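Local coordinates for protein nucleoside-diphosphate-sugar epimerase (Pseudomonas aeruginosa, PDB 2X4G) that probably acts as an NAD-dependent epimerase, dehydratase or dehydrogenase on a nucleotide-linked sugar or related substrate, its true substrate and reaction being uncertain, at residues 178-183 with 238-243. Numbering follows the deposited sequence.
Sequences IGIPGM and RYLLTG
From Ile178 paired with Arg238 to Pro181 paired with Leu241, two strands run parallel, their axes 24° apart. Four backbone hydrogen bonds of 2.8 to 3.1 Å join them: Tyr239 N to Ile178 O, Ile180 N to Tyr239 O, Leu241 N to Ile180 O and Gly182 N to Leu241 O. The pairing illustrates how a parallel strand pair divides its side chains between the two faces of the sheet. On one, Ile180 lies between Arg238 and Leu240 and touches both. Its chain reaches back to the arginine, CD1 resting 3.6 Å from the methylene CD of Arg238, while the other branch, CG2, turned opposite the backbone N by a chi1 of -56°, meets Leu240 CD2 at 3.5 Å. The aliphatic part of Arg238 thus serves as apolar surface, and its guanidinium continues past the isoleucine to a salt bridge with Asp163 and a cation-pi contact with Phe144. Ile178, on the same face, packs on helix 154-171. On the other face the strands meet less through side chains: Gly179 has none to set beside Tyr239, and the Pro181 ring makes a loose apolar contact with Leu241, CB to CB 4.4 Å. Helix 309-315 covers this side, touching Tyr239 and Leu241, and Glu314 takes a hydrogen bond with the tyrosine hydroxyl. With helices on both faces of a largely parallel sheet, this buried pairing joins strand 238-247 to strand 176-185 within the Rossmann-type core of the NAD-dependent epimerase/dehydratase family.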
# COMPACT_ATOMS: atom_id res chain seq x y z
N ILE A 178 -29.27 9.05 11.95
CA ILE A 178 -28.21 8.27 11.32
C ILE A 178 -28.68 6.88 10.88
O ILE A 178 -29.15 6.09 11.70
CB ILE A 178 -27.03 8.12 12.26
CG1 ILE A 178 -26.56 9.48 12.73
CG2 ILE A 178 -25.89 7.40 11.57
CD1 ILE A 178 -25.57 9.39 13.85
N GLY A 179 -28.55 6.62 9.58
CA GLY A 179 -28.90 5.33 8.97
C GLY A 179 -27.65 4.61 8.53
O GLY A 179 -26.83 5.17 7.82
N ILE A 180 -27.51 3.37 8.97
CA ILE A 180 -26.28 2.60 8.86
C ILE A 180 -26.63 1.30 8.17
O ILE A 180 -27.04 0.36 8.82
CB ILE A 180 -25.70 2.24 10.25
CG1 ILE A 180 -25.47 3.48 11.10
CG2 ILE A 180 -24.39 1.46 10.11
CD1 ILE A 180 -24.95 3.15 12.51
N PRO A 181 -26.47 1.24 6.84
CA PRO A 181 -26.74 -0.02 6.17
C PRO A 181 -25.58 -0.99 6.29
O PRO A 181 -24.45 -0.57 6.52
CB PRO A 181 -26.92 0.41 4.72
CG PRO A 181 -26.03 1.55 4.57
CD PRO A 181 -26.10 2.29 5.88
N GLY A 182 -25.85 -2.28 6.13
CA GLY A 182 -24.80 -3.26 5.95
C GLY A 182 -24.16 -3.10 4.58
O GLY A 182 -24.43 -2.12 3.87
N MET A 183 -23.30 -4.04 4.20
CA MET A 183 -22.70 -4.05 2.88
C MET A 183 -23.83 -4.08 1.83
O MET A 183 -24.58 -5.05 1.75
CB MET A 183 -21.80 -5.28 2.73
CG MET A 183 -20.82 -5.22 1.58
SD MET A 183 -20.19 -6.85 1.12
CE MET A 183 -19.22 -6.44 -0.33
N ARG A 238 -29.21 6.10 15.81
CA ARG A 238 -28.72 5.28 14.69
C ARG A 238 -29.75 4.20 14.37
O ARG A 238 -30.50 3.76 15.24
CB ARG A 238 -27.40 4.60 15.04
CG ARG A 238 -26.40 5.53 15.72
CD ARG A 238 -24.96 5.11 15.55
NE ARG A 238 -24.54 4.17 16.59
CZ ARG A 238 -23.30 4.02 17.05
NH1 ARG A 238 -22.29 4.77 16.60
NH2 ARG A 238 -23.06 3.13 17.99
N TYR A 239 -29.81 3.79 13.10
CA TYR A 239 -30.65 2.67 12.71
C TYR A 239 -29.90 1.79 11.72
O TYR A 239 -29.61 2.20 10.60
CB TYR A 239 -31.95 3.15 12.10
CG TYR A 239 -32.82 3.87 13.08
CD1 TYR A 239 -32.74 5.24 13.23
CD2 TYR A 239 -33.70 3.17 13.89
CE1 TYR A 239 -33.54 5.90 14.15
CE2 TYR A 239 -34.49 3.82 14.81
CZ TYR A 239 -34.42 5.19 14.93
OH TYR A 239 -35.21 5.82 15.85
N LEU A 240 -29.58 0.59 12.18
CA LEU A 240 -28.98 -0.43 11.34
C LEU A 240 -30.02 -1.01 10.35
O LEU A 240 -31.11 -1.46 10.74
CB LEU A 240 -28.39 -1.53 12.21
CG LEU A 240 -27.11 -1.19 12.97
CD1 LEU A 240 -26.86 -2.24 14.05
CD2 LEU A 240 -25.93 -1.11 11.97
N LEU A 241 -29.67 -0.96 9.06
CA LEU A 241 -30.53 -1.38 7.98
C LEU A 241 -29.85 -2.63 7.43
O LEU A 241 -28.86 -2.53 6.76
CB LEU A 241 -30.66 -0.26 6.94
CG LEU A 241 -31.17 1.09 7.49
CD1 LEU A 241 -31.16 2.17 6.42
CD2 LEU A 241 -32.59 0.97 8.08
N THR A 242 -30.40 -3.80 7.77
CA THR A 242 -29.71 -5.07 7.62
C THR A 242 -30.45 -5.99 6.70
O THR A 242 -31.64 -5.83 6.49
CB THR A 242 -29.59 -5.80 8.97
OG1 THR A 242 -30.90 -6.12 9.45
CG2 THR A 242 -28.94 -4.92 10.00
N GLY A 243 -29.73 -6.98 6.18
CA GLY A 243 -30.25 -7.92 5.18
C GLY A 243 -30.02 -9.32 5.66
O GLY A 243 -30.88 -9.88 6.35